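Local coordinates for galactose-binding lectin (Arachis hypogaea, PDB 6VAW), which binds galactose and its glycosides as a tetrameric legume lectin whose sites depend on calcium and manganese, at residues H116-E121 / A196-R201; M50-W55 / V202-S207; R45-M50 / E92-P97; T171-V176 / A189-L194. All coordinates share one frame; numbering follows the deposited sequence.

From the N terminus, contact 3 comes first. Its strand residues 45-50 meet the loop at 92-97, and this loop closes before contact 1 opens. Contact 2 begins at M50, which it shares with contact 3, and closes only at 202-207, so these two cross. Contact 1 opens at 116-121, closes at 196-201 and is nested inside contact 2. Contact 4, a local hairpin pairing between 171-176 and 189-194, is nested inside contact 1. Contacts 1, 2 and 3 all reach the seven-stranded sheet. Contact 4 belongs to the other sheet and packs against V118 and V120 of contact 1. Contacts 3 and 4 do not touch.

Contact 1: residues H116-E121 / A196-R201; sequences HFVGVE and AKLPER. With MN (manganese (II) ion), chain F.
H116 CG lies opposite the backbone N (chi1 -166°), and this swings the imidazole across to the chain leaving helix 194-197, where its NE2 finds the carbonyl of K197. V118 carries its CG2 beside its own backbone N, which brings that methyl to L198. L198 reaches V118 through its CD1.

H116 NE2 donates to K197 O at 3.1 Å. The bond is bent, 141° at the hydrogen. The oxygen sits at the ring edge, almost exactly in the ring plane. This gives a backbone carbonyl at the end of the helix a side-chain donor and helps to set the rotation of the imidazole.

Next to this bond the packing is apolar. V118 CG2 meets L198 CD1 at 3.9 Å, the two side chains crossing at a slant. K197 CB also lies near V118 CG2, at 4.3 Å. P199 comes to the H116 ring through its CD.

Further along strand 117-123, E121 OE2 binds manganese at 2.1 Å. Its OE1 accepts a hydrogen bond from a water that the metal also holds. D123, D132 and H137 complete the protein ligands of the metal.

Strand 117-123 lies between strands 84-91 and 137-141 in the seven-stranded sheet. L198 packs on I89 of the first, and F117 on D141 of the second. The helix and the turn after it lead into strand 201-209 of the same sheet.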
loop_
_atom_site.group_PDB
_atom_site.type_symbol
_atom_site.label_atom_id
_atom_site.label_comp_id
_atom_site.label_asym_id
_atom_site.label_seq_id
_atom_site.Cartn_x
_atom_site.Cartn_y
_atom_site.Cartn_z
ATOM N N HIS A 116 17.672 14.114 23.992
ATOM C CA HIS A 116 17.018 12.823 24.106
ATOM C C HIS A 116 16.449 12.479 22.723
ATOM O O HIS A 116 15.360 12.933 22.369
ATOM C CB HIS A 116 15.939 12.840 25.197
ATOM C CG HIS A 116 15.465 11.481 25.604
ATOM N ND1 HIS A 116 14.458 11.323 26.543
ATOM C CD2 HIS A 116 15.895 10.256 25.215
ATOM C CE1 HIS A 116 14.287 10.020 26.672
ATOM N NE2 HIS A 116 15.135 9.336 25.907
ATOM N N PHE A 117 17.234 11.737 21.916
ATOM C CA PHE A 117 16.863 11.411 20.543
ATOM C C PHE A 117 17.810 10.368 19.968
ATOM O O PHE A 117 18.904 10.165 20.483
ATOM C CB PHE A 117 16.896 12.691 19.638
ATOM C CG PHE A 117 18.284 13.282 19.487
ATOM C CD1 PHE A 117 18.805 14.141 20.455
ATOM C CD2 PHE A 117 19.083 12.958 18.392
ATOM C CE1 PHE A 117 20.119 14.637 20.352
ATOM C CE2 PHE A 117 20.386 13.469 18.277
ATOM C CZ PHE A 117 20.898 14.299 19.263
ATOM N N VAL A 118 17.406 9.789 18.847
ATOM C CA VAL A 118 18.204 8.878 18.025
ATOM C C VAL A 118 18.054 9.446 16.641
ATOM O O VAL A 118 16.937 9.773 16.249
ATOM C CB VAL A 118 17.816 7.367 18.139
ATOM C CG1 VAL A 118 18.536 6.520 17.068
ATOM C CG2 VAL A 118 18.135 6.832 19.538
ATOM N N GLY A 119 19.155 9.634 15.931
ATOM C CA GLY A 119 19.014 10.207 14.599
ATOM C C GLY A 119 20.099 9.910 13.600
ATOM O O GLY A 119 21.126 9.333 13.936
ATOM N N VAL A 120 19.854 10.325 12.362
ATOM C CA VAL A 120 20.784 10.205 11.245
ATOM C C VAL A 120 20.985 11.628 10.733
ATOM O O VAL A 120 20.040 12.204 10.217
ATOM C CB VAL A 120 20.270 9.241 10.127
ATOM C CG1 VAL A 120 21.271 9.136 8.984
ATOM C CG2 VAL A 120 19.900 7.850 10.674
ATOM N N GLU A 121 22.187 12.190 10.910
ATOM C CA GLU A 121 22.503 13.569 10.514
ATOM C C GLU A 121 23.228 13.634 9.182
ATOM O O GLU A 121 24.047 12.771 8.855
ATOM C CB GLU A 121 23.337 14.303 11.577
ATOM C CG GLU A 121 24.641 13.581 11.884
ATOM C CD GLU A 121 25.566 14.430 12.719
ATOM O OE1 GLU A 121 25.191 14.722 13.869
ATOM O OE2 GLU A 121 26.677 14.760 12.254
ATOM N N ALA A 196 16.275 0.580 24.842
ATOM C CA ALA A 196 17.103 1.079 25.943
ATOM C C ALA A 196 17.267 2.603 25.920
ATOM O O ALA A 196 17.476 3.203 26.969
ATOM C CB ALA A 196 18.488 0.428 25.890
ATOM N N LYS A 197 17.188 3.221 24.745
ATOM C CA LYS A 197 17.443 4.652 24.610
ATOM C C LYS A 197 16.187 5.506 24.482
ATOM O O LYS A 197 16.252 6.717 24.671
ATOM C CB LYS A 197 18.334 4.902 23.378
ATOM C CG LYS A 197 19.686 4.171 23.388
ATOM C CD LYS A 197 20.598 4.632 24.519
ATOM C CE LYS A 197 21.937 3.947 24.464
ATOM N NZ LYS A 197 22.685 4.108 25.738
ATOM N N LEU A 198 15.079 4.926 24.095
ATOM C CA LEU A 198 13.869 5.726 23.903
ATOM C C LEU A 198 12.655 5.172 24.649
ATOM O O LEU A 198 12.614 3.971 24.883
ATOM C CB LEU A 198 13.528 5.809 22.399
ATOM C CG LEU A 198 14.423 6.745 21.559
ATOM C CD1 LEU A 198 14.289 6.447 20.089
ATOM C CD2 LEU A 198 14.124 8.204 21.838
ATOM N N PRO A 199 11.597 6.005 24.860
ATOM C CA PRO A 199 10.359 5.498 25.499
ATOM C C PRO A 199 9.538 4.636 24.540
ATOM O O PRO A 199 9.795 4.647 23.304
ATOM C CB PRO A 199 9.603 6.778 25.862
ATOM C CG PRO A 199 10.070 7.796 24.875
ATOM C CD PRO A 199 11.497 7.461 24.576
ATOM N N GLU A 200 8.500 3.950 25.070
ATOM C CA GLU A 200 7.638 3.100 24.225
ATOM C C GLU A 200 6.989 3.867 23.056
ATOM O O GLU A 200 6.828 3.298 21.981
ATOM C CB GLU A 200 6.538 2.431 25.061
ATOM C CG GLU A 200 7.059 1.325 25.950
ATOM C CD GLU A 200 6.127 0.990 27.094
ATOM O OE1 GLU A 200 5.181 0.205 26.866
ATOM O OE2 GLU A 200 6.355 1.488 28.221
ATOM N N ARG A 201 6.565 5.129 23.301
ATOM C CA ARG A 201 5.908 6.000 22.325
ATOM C C ARG A 201 6.843 7.138 21.929
ATOM O O ARG A 201 7.428 7.844 22.777
ATOM C CB ARG A 201 4.565 6.540 22.821
ATOM C CG ARG A 201 3.486 5.451 23.020
ATOM C CD ARG A 201 2.372 5.863 23.967
ATOM N NE ARG A 201 1.813 7.180 23.659
ATOM C CZ ARG A 201 0.524 7.425 23.439
ATOM N NH1 ARG A 201 -0.368 6.441 23.489
ATOM N NH2 ARG A 201 0.114 8.661 23.188
HETATM MN MN MN F . 28.393 15.901 12.746
HETATM O O HOH W 1 26.986 16.555 14.690
HETATM O O HOH W 2 29.242 14.091 13.825
#

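Contact 2: residues M50-W55 / V202-S207; sequences MPVRIW and VKFGFS
This is an antiparallel strand pairing in the seven-stranded sheet, where the end of strand 43-53 meets the start of strand 201-209. V52 and V202 form a hydrogen-bonded pair. V52 N donates to V202 O at 2.7 Å, and V202 N donates back to V52 O at 3.1 Å. P51 CA adds a CH contact to V202 O. Before P51 the direct pairing gives way to a water, which donates to M50 O and accepts from F204 N.

The side chains of V52 and V202 share a face with F204. The V52 and F204 side chains cross at about a right angle, with V52 CG1 3.8 Å from F204 CE1. I54 continues the patch. Its CG2 meets V202 CG2 at 3.6 Å and also comes to the ring edge, near the ring plane, 3.9 Å from F204 CZ. I54 CG1 lies between its backbone N and carbonyl carbon (chi1 51°), and CD1 then reaches V202 CG1.

F204 also meets F65 edge-to-face and touches W223, both from the other large sheet. Aromatic and branched side chains packed between two antiparallel sheets are the core of the legume lectin beta sandwich.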
loop_
_atom_site.group_PDB
_atom_site.type_symbol
_atom_site.label_atom_id
_atom_site.label_comp_id
_atom_site.label_asym_id
_atom_site.label_seq_id
_atom_site.Cartn_x
_atom_site.Cartn_y
_atom_site.Cartn_z
ATOM N N MET A 50 1.365 11.637 14.647
ATOM C CA MET A 50 0.903 10.543 15.507
ATOM C C MET A 50 2.074 9.887 16.226
ATOM O O MET A 50 3.084 9.592 15.607
ATOM C CB MET A 50 0.149 9.509 14.687
ATOM C CG MET A 50 -0.298 8.366 15.496
ATOM S SD MET A 50 -1.373 7.277 14.590
ATOM C CE MET A 50 -0.329 6.672 13.261
ATOM N N PRO A 51 1.937 9.611 17.531
ATOM C CA PRO A 51 2.947 8.877 18.242
ATOM C C PRO A 51 3.028 7.464 17.643
ATOM O O PRO A 51 2.036 6.895 17.303
ATOM C CB PRO A 51 2.399 8.813 19.671
ATOM C CG PRO A 51 1.453 9.957 19.742
ATOM C CD PRO A 51 0.828 10.013 18.378
ATOM N N VAL A 52 4.233 6.920 17.600
ATOM C CA VAL A 52 4.420 5.586 17.058
ATOM C C VAL A 52 4.906 4.688 18.199
ATOM O O VAL A 52 5.880 5.045 18.858
ATOM C CB VAL A 52 5.414 5.639 15.867
ATOM C CG1 VAL A 52 5.870 4.239 15.456
ATOM C CG2 VAL A 52 4.812 6.404 14.674
ATOM N N ARG A 53 4.265 3.529 18.396
ATOM C CA ARG A 53 4.683 2.583 19.448
ATOM C C ARG A 53 5.850 1.755 18.903
ATOM O O ARG A 53 5.630 0.865 18.072
ATOM C CB ARG A 53 3.482 1.699 19.871
ATOM C CG ARG A 53 3.645 0.881 21.146
ATOM C CD ARG A 53 2.326 0.120 21.300
ATOM N NE ARG A 53 2.407 -0.950 22.272
ATOM C CZ ARG A 53 1.686 -2.064 22.205
ATOM N NH1 ARG A 53 0.873 -2.276 21.171
ATOM N NH2 ARG A 53 1.782 -2.983 23.153
ATOM N N ILE A 54 7.100 2.089 19.304
ATOM C CA ILE A 54 8.286 1.389 18.801
ATOM C C ILE A 54 8.633 0.161 19.618
ATOM O O ILE A 54 9.367 -0.699 19.144
ATOM C CB ILE A 54 9.529 2.302 18.626
ATOM C CG1 ILE A 54 9.854 3.143 19.897
ATOM C CG2 ILE A 54 9.330 3.164 17.388
ATOM C CD1 ILE A 54 11.317 3.442 20.104
ATOM N N TRP A 55 8.109 0.064 20.824
ATOM C CA TRP A 55 8.375 -1.104 21.665
ATOM C C TRP A 55 7.274 -1.236 22.742
ATOM O O TRP A 55 6.543 -0.283 23.022
ATOM C CB TRP A 55 9.829 -1.137 22.231
ATOM C CG TRP A 55 10.184 -0.099 23.249
ATOM C CD1 TRP A 55 10.773 1.111 23.026
ATOM C CD2 TRP A 55 10.115 -0.259 24.674
ATOM N NE1 TRP A 55 11.042 1.734 24.224
ATOM C CE2 TRP A 55 10.629 0.922 25.254
ATOM C CE3 TRP A 55 9.628 -1.270 25.514
ATOM C CZ2 TRP A 55 10.611 1.144 26.636
ATOM C CZ3 TRP A 55 9.667 -1.073 26.890
ATOM C CH2 TRP A 55 10.138 0.127 27.435
ATOM N N VAL A 202 7.003 7.281 20.615
ATOM C CA VAL A 202 7.916 8.256 20.023
ATOM C C VAL A 202 7.308 8.980 18.857
ATOM O O VAL A 202 6.235 8.608 18.367
ATOM C CB VAL A 202 9.284 7.617 19.569
ATOM C CG1 VAL A 202 10.056 7.012 20.747
ATOM C CG2 VAL A 202 9.092 6.610 18.423
ATOM N N LYS A 203 8.002 10.037 18.432
ATOM C CA LYS A 203 7.696 10.806 17.228
ATOM C C LYS A 203 8.939 10.783 16.304
ATOM O O LYS A 203 10.078 10.789 16.760
ATOM C CB LYS A 203 7.192 12.240 17.509
ATOM C CG LYS A 203 5.676 12.214 17.769
ATOM C CD LYS A 203 5.093 13.562 18.099
ATOM C CE LYS A 203 3.676 13.409 18.587
ATOM N NZ LYS A 203 3.059 14.730 18.873
ATOM N N PHE A 204 8.681 10.666 15.015
ATOM C CA PHE A 204 9.664 10.626 13.942
ATOM C C PHE A 204 9.577 11.956 13.231
ATOM O O PHE A 204 8.485 12.492 13.087
ATOM C CB PHE A 204 9.358 9.467 12.964
ATOM C CG PHE A 204 9.674 8.076 13.487
ATOM C CD1 PHE A 204 8.764 7.390 14.297
ATOM C CD2 PHE A 204 10.858 7.442 13.140
ATOM C CE1 PHE A 204 9.048 6.108 14.762
ATOM C CE2 PHE A 204 11.151 6.160 13.620
ATOM C CZ PHE A 204 10.227 5.482 14.391
ATOM N N GLY A 205 10.700 12.497 12.821
ATOM C CA GLY A 205 10.651 13.758 12.098
ATOM C C GLY A 205 11.989 14.156 11.550
ATOM O O GLY A 205 12.885 13.315 11.448
ATOM N N PHE A 206 12.076 15.426 11.121
ATOM C CA PHE A 206 13.271 16.063 10.593
ATOM C C PHE A 206 13.493 17.399 11.299
ATOM O O PHE A 206 12.530 18.067 11.678
ATOM C CB PHE A 206 13.154 16.297 9.088
ATOM C CG PHE A 206 12.975 15.044 8.270
ATOM C CD1 PHE A 206 14.075 14.349 7.790
ATOM C CD2 PHE A 206 11.700 14.536 8.013
ATOM C CE1 PHE A 206 13.906 13.184 7.038
ATOM C CE2 PHE A 206 11.531 13.374 7.247
ATOM C CZ PHE A 206 12.637 12.688 6.797
ATOM N N SER A 207 14.751 17.790 11.437
ATOM C CA SER A 207 15.146 19.056 12.041
ATOM C C SER A 207 16.339 19.603 11.295
ATOM O O SER A 207 17.140 18.830 10.779
ATOM C CB SER A 207 15.489 18.865 13.515
ATOM O OG SER A 207 15.799 20.100 14.149
HETATM O O HOH W 3 5.721 10.512 14.698
#

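Contact 3: residues R45-M50 / E92-P97; sequences RVLYAM and EDTQIP
T94 takes the first hold on R45. Its OG1 lies opposite the backbone N (chi1 -170°) and accepts a hydrogen bond from R45 NH2 at 2.9 Å. The bond is bent, 146° at the hydrogen, and OG1 sits 20° out of the guanidinium plane. The methyl CG2 of T94 turns to L47 and touches both its CD1 and its CD2 at 4.0 Å.

Q95 takes part through its backbone. The peptide that joins it to I96 lies against one face of the R45 guanidinium. Q95 C is 3.1 Å from R45 NH2, and I96 N sits 3.6 Å above the guanidinium plane, over its centre. Q95 O is near NH2 too, but the angle is too poor for a hydrogen bond.

I96 packs along the aliphatic part of R45. Its CG1 is 3.7 Å from R45 CG, and the two side chains run past each other in opposite directions. P97 ends the contact with its CD near R45 NH1.

R45 is buried and has further partners. Its NE donates to Q21 OE1 and its NH1 to G107 O, and these bonds help to fix the plane of the group. Q21 NE2 also binds T94 O. The arrangement is a buried arginine holding a long loop to one side of the legume lectin sandwich. Further on, the same loop supplies G103 and G104 to the galactoside pocket.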
loop_
_atom_site.group_PDB
_atom_site.type_symbol
_atom_site.label_atom_id
_atom_site.label_comp_id
_atom_site.label_asym_id
_atom_site.label_seq_id
_atom_site.Cartn_x
_atom_site.Cartn_y
_atom_site.Cartn_z
ATOM N N ARG A 45 11.574 22.202 12.664
ATOM C CA ARG A 45 11.398 20.760 12.742
ATOM C C ARG A 45 9.992 20.376 12.291
ATOM O O ARG A 45 9.045 21.138 12.505
ATOM C CB ARG A 45 11.660 20.214 14.156
ATOM C CG ARG A 45 12.681 20.984 14.996
ATOM C CD ARG A 45 13.257 20.167 16.140
ATOM N NE ARG A 45 12.244 19.641 17.051
ATOM C CZ ARG A 45 12.531 18.995 18.176
ATOM N NH1 ARG A 45 13.797 18.828 18.549
ATOM N NH2 ARG A 45 11.563 18.511 18.937
ATOM N N VAL A 46 9.861 19.207 11.643
ATOM C CA VAL A 46 8.588 18.624 11.241
ATOM C C VAL A 46 8.512 17.243 11.865
ATOM O O VAL A 46 9.503 16.514 11.839
ATOM C CB VAL A 46 8.298 18.606 9.717
ATOM C CG1 VAL A 46 8.211 20.011 9.164
ATOM C CG2 VAL A 46 9.312 17.767 8.934
ATOM N N LEU A 47 7.358 16.885 12.432
ATOM C CA LEU A 47 7.139 15.572 13.037
ATOM C C LEU A 47 5.890 14.928 12.475
ATOM O O LEU A 47 4.916 15.640 12.180
ATOM C CB LEU A 47 6.976 15.678 14.566
ATOM C CG LEU A 47 8.105 16.324 15.365
ATOM C CD1 LEU A 47 7.571 16.924 16.641
ATOM C CD2 LEU A 47 9.209 15.335 15.668
ATOM N N TYR A 48 5.904 13.582 12.356
ATOM C CA TYR A 48 4.688 12.872 12.007
ATOM C C TYR A 48 3.825 13.027 13.262
ATOM O O TYR A 48 4.330 12.816 14.361
ATOM C CB TYR A 48 4.965 11.426 11.584
ATOM C CG TYR A 48 3.708 10.711 11.165
ATOM C CD1 TYR A 48 3.026 11.083 10.006
ATOM C CD2 TYR A 48 3.189 9.667 11.928
ATOM C CE1 TYR A 48 1.876 10.416 9.603
ATOM C CE2 TYR A 48 2.014 9.014 11.547
ATOM C CZ TYR A 48 1.365 9.393 10.384
ATOM O OH TYR A 48 0.235 8.720 9.981
ATOM N N ALA A 49 2.629 13.542 13.066
ATOM C CA ALA A 49 1.775 13.983 14.186
ATOM C C ALA A 49 1.390 12.856 15.131
ATOM O O ALA A 49 1.071 13.155 16.262
ATOM C CB ALA A 49 0.554 14.674 13.652
ATOM N N MET A 50 1.365 11.637 14.647
ATOM C CA MET A 50 0.903 10.543 15.507
ATOM C C MET A 50 2.074 9.887 16.226
ATOM O O MET A 50 3.084 9.592 15.607
ATOM C CB MET A 50 0.149 9.509 14.687
ATOM C CG MET A 50 -0.298 8.366 15.496
ATOM S SD MET A 50 -1.373 7.277 14.590
ATOM C CE MET A 50 -0.329 6.672 13.261
ATOM N N GLU A 92 7.483 11.440 22.523
ATOM C CA GLU A 92 6.304 12.058 21.899
ATOM C C GLU A 92 6.111 13.544 22.273
ATOM O O GLU A 92 5.524 14.269 21.468
ATOM C CB GLU A 92 5.005 11.256 22.150
ATOM C CG GLU A 92 4.602 11.090 23.604
ATOM C CD GLU A 92 3.564 10.024 23.885
ATOM O OE1 GLU A 92 2.608 9.880 23.089
ATOM O OE2 GLU A 92 3.694 9.358 24.937
ATOM N N ASP A 93 6.632 13.997 23.428
ATOM C CA ASP A 93 6.497 15.392 23.868
ATOM C C ASP A 93 7.681 16.278 23.417
ATOM O O ASP A 93 7.848 17.392 23.933
ATOM C CB ASP A 93 6.367 15.440 25.409
ATOM C CG ASP A 93 7.649 15.115 26.171
ATOM O OD1 ASP A 93 8.414 14.213 25.716
ATOM O OD2 ASP A 93 7.887 15.745 27.223
ATOM N N THR A 94 8.494 15.794 22.462
ATOM C CA THR A 94 9.687 16.497 21.987
ATOM C C THR A 94 9.379 17.902 21.441
ATOM O O THR A 94 8.430 18.121 20.683
ATOM C CB THR A 94 10.507 15.667 20.972
ATOM O OG1 THR A 94 11.748 16.307 20.753
ATOM C CG2 THR A 94 9.787 15.423 19.625
ATOM N N GLN A 95 10.208 18.850 21.868
ATOM C CA GLN A 95 10.145 20.252 21.465
ATOM C C GLN A 95 11.543 20.752 21.146
ATOM O O GLN A 95 12.522 20.192 21.640
ATOM C CB GLN A 95 9.528 21.123 22.593
ATOM C CG GLN A 95 8.037 20.870 22.906
ATOM C CD GLN A 95 7.060 21.266 21.813
ATOM O OE1 GLN A 95 6.109 20.537 21.517
ATOM N NE2 GLN A 95 7.242 22.434 21.208
ATOM N N ILE A 96 11.653 21.831 20.350
ATOM C CA ILE A 96 12.957 22.481 20.126
ATOM C C ILE A 96 13.545 22.818 21.514
ATOM O O ILE A 96 12.811 23.352 22.344
ATOM C CB ILE A 96 12.837 23.740 19.220
ATOM C CG1 ILE A 96 12.342 23.365 17.810
ATOM C CG2 ILE A 96 14.177 24.513 19.149
ATOM C CD1 ILE A 96 11.883 24.544 16.930
ATOM N N PRO A 97 14.810 22.447 21.824
ATOM C CA PRO A 97 15.366 22.760 23.153
ATOM C C PRO A 97 15.243 24.249 23.495
ATOM O O PRO A 97 15.458 25.102 22.628
ATOM C CB PRO A 97 16.827 22.333 23.026
ATOM C CG PRO A 97 16.829 21.291 21.977
ATOM C CD PRO A 97 15.812 21.753 20.985
#

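Contact 4: residues T171-V176 / A189-L194; sequences TKTLSV and AQVVDL
L174 and Q190 exchange the two backbone hydrogen bonds of an antiparallel hydrogen-bonded pair. L174 N donates to Q190 O and Q190 N to L174 O, both at 3.0 Å. The pairs T173 with V191 and S175 with A189 flank it as non-hydrogen-bonded pairs. One residue past the second strand, V192 N donates to K172 O at 2.8 Å. CH contacts add to these: A189 CA approaches L174 O at 3.1 Å, and V191 CA approaches K172 O.

The two strands form the beta hairpin 173-179 and 185-191, at one end of the sheet that also holds strand 159-168. K172 and T173 both face D168, which makes a G1 beta bulge where strand 173-179 begins. K172 has the positive phi (62°) that goes with this bulge. T171 OG1 is held by D168.

Van der Waals contacts join methyl groups to hydroxyl oxygens. V191 CG2 reaches T173 OG1 at 3.7 Å, and S175 OG lies 4.0 Å from A189 CB. An apolar contact joins K172 CB to V191 CG1, also at 4.0 Å. T173, S175 and A189 also pack on another subunit, T173 against T173 of that chain.

Among the polar side chains, K172 runs alongside D193 in the same direction, and K172 CE is 3.6 Å from D193 OD2. Their charged atoms are too far apart for a salt bridge. D193 is the N-cap of helix 194-197, its OD1 weakly bonded to K195 N and A196 N. Q190 NE2 donates to V191 O, which lies in the plane of the amide.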
loop_
_atom_site.group_PDB
_atom_site.type_symbol
_atom_site.label_atom_id
_atom_site.label_comp_id
_atom_site.label_asym_id
_atom_site.label_seq_id
_atom_site.Cartn_x
_atom_site.Cartn_y
_atom_site.Cartn_z
ATOM N N THR A 171 18.494 -7.638 15.538
ATOM C CA THR A 171 19.935 -7.317 15.653
ATOM C C THR A 171 20.167 -5.903 16.199
ATOM O O THR A 171 21.315 -5.539 16.483
ATOM C CB THR A 171 20.669 -7.441 14.306
ATOM O OG1 THR A 171 20.092 -6.508 13.402
ATOM C CG2 THR A 171 20.666 -8.839 13.764
ATOM N N LYS A 172 19.084 -5.102 16.307
ATOM C CA LYS A 172 19.097 -3.702 16.777
ATOM C C LYS A 172 19.967 -2.836 15.808
ATOM O O LYS A 172 20.533 -1.823 16.210
ATOM C CB LYS A 172 19.591 -3.597 18.242
ATOM C CG LYS A 172 18.705 -4.382 19.215
ATOM C CD LYS A 172 19.287 -4.478 20.625
ATOM C CE LYS A 172 18.355 -5.214 21.573
ATOM N NZ LYS A 172 18.271 -6.674 21.281
ATOM N N THR A 173 20.057 -3.243 14.540
ATOM C CA THR A 173 20.886 -2.530 13.563
ATOM C C THR A 173 20.091 -1.483 12.819
ATOM O O THR A 173 19.036 -1.786 12.272
ATOM C CB THR A 173 21.539 -3.524 12.560
ATOM O OG1 THR A 173 22.326 -4.473 13.290
ATOM C CG2 THR A 173 22.422 -2.815 11.526
ATOM N N LEU A 174 20.619 -0.252 12.805
ATOM C CA LEU A 174 20.095 0.859 12.015
ATOM C C LEU A 174 21.030 1.003 10.793
ATOM O O LEU A 174 22.213 1.314 10.961
ATOM C CB LEU A 174 20.077 2.130 12.870
ATOM C CG LEU A 174 19.545 3.376 12.213
ATOM C CD1 LEU A 174 18.070 3.331 12.091
ATOM C CD2 LEU A 174 19.872 4.646 13.052
ATOM N N SER A 175 20.538 0.669 9.610
ATOM C CA SER A 175 21.313 0.737 8.368
ATOM C C SER A 175 20.788 1.881 7.512
ATOM O O SER A 175 19.581 2.031 7.380
ATOM C CB SER A 175 21.269 -0.591 7.622
ATOM O OG SER A 175 22.234 -0.534 6.591
ATOM N N VAL A 176 21.698 2.661 6.934
ATOM C CA VAL A 176 21.400 3.870 6.143
ATOM C C VAL A 176 22.111 3.802 4.788
ATOM O O VAL A 176 23.321 3.555 4.743
ATOM C CB VAL A 176 21.831 5.153 6.918
ATOM C CG1 VAL A 176 21.480 6.427 6.144
ATOM C CG2 VAL A 176 21.251 5.193 8.324
ATOM N N ALA A 189 26.044 2.048 9.158
ATOM C CA ALA A 189 25.198 1.188 9.985
ATOM C C ALA A 189 25.747 1.136 11.398
ATOM O O ALA A 189 26.956 1.215 11.610
ATOM C CB ALA A 189 25.083 -0.211 9.393
ATOM N N GLN A 190 24.855 1.042 12.359
ATOM C CA GLN A 190 25.258 1.024 13.773
ATOM C C GLN A 190 24.226 0.274 14.579
ATOM O O GLN A 190 23.033 0.494 14.386
ATOM C CB GLN A 190 25.401 2.481 14.307
ATOM C CG GLN A 190 25.623 2.631 15.835
ATOM C CD GLN A 190 26.962 2.036 16.222
ATOM O OE1 GLN A 190 27.982 2.367 15.640
ATOM N NE2 GLN A 190 26.988 1.152 17.211
ATOM N N VAL A 191 24.681 -0.539 15.539
ATOM C CA VAL A 191 23.752 -1.204 16.463
ATOM C C VAL A 191 23.309 -0.146 17.490
ATOM O O VAL A 191 24.165 0.436 18.157
ATOM C CB VAL A 191 24.375 -2.457 17.128
ATOM C CG1 VAL A 191 23.530 -2.942 18.307
ATOM C CG2 VAL A 191 24.590 -3.573 16.097
ATOM N N VAL A 192 21.995 0.136 17.548
ATOM C CA VAL A 192 21.347 1.081 18.458
ATOM C C VAL A 192 20.150 0.359 19.087
ATOM O O VAL A 192 19.247 -0.061 18.358
ATOM C CB VAL A 192 20.890 2.420 17.798
ATOM C CG1 VAL A 192 20.365 3.394 18.868
ATOM C CG2 VAL A 192 22.004 3.069 16.976
ATOM N N ASP A 193 20.145 0.224 20.410
ATOM C CA ASP A 193 19.038 -0.422 21.120
ATOM C C ASP A 193 17.970 0.624 21.441
ATOM O O ASP A 193 18.017 1.264 22.507
ATOM C CB ASP A 193 19.515 -1.142 22.396
ATOM C CG ASP A 193 18.434 -1.947 23.113
ATOM O OD1 ASP A 193 17.248 -1.885 22.687
ATOM O OD2 ASP A 193 18.785 -2.698 24.050
ATOM N N LEU A 194 16.987 0.759 20.536
ATOM C CA LEU A 194 15.914 1.745 20.654
ATOM C C LEU A 194 15.087 1.548 21.960
ATOM O O LEU A 194 14.726 2.532 22.590
ATOM C CB LEU A 194 15.003 1.721 19.406
ATOM C CG LEU A 194 15.625 2.222 18.083
ATOM C CD1 LEU A 194 14.541 2.438 17.042
ATOM C CD2 LEU A 194 16.379 3.526 18.265
#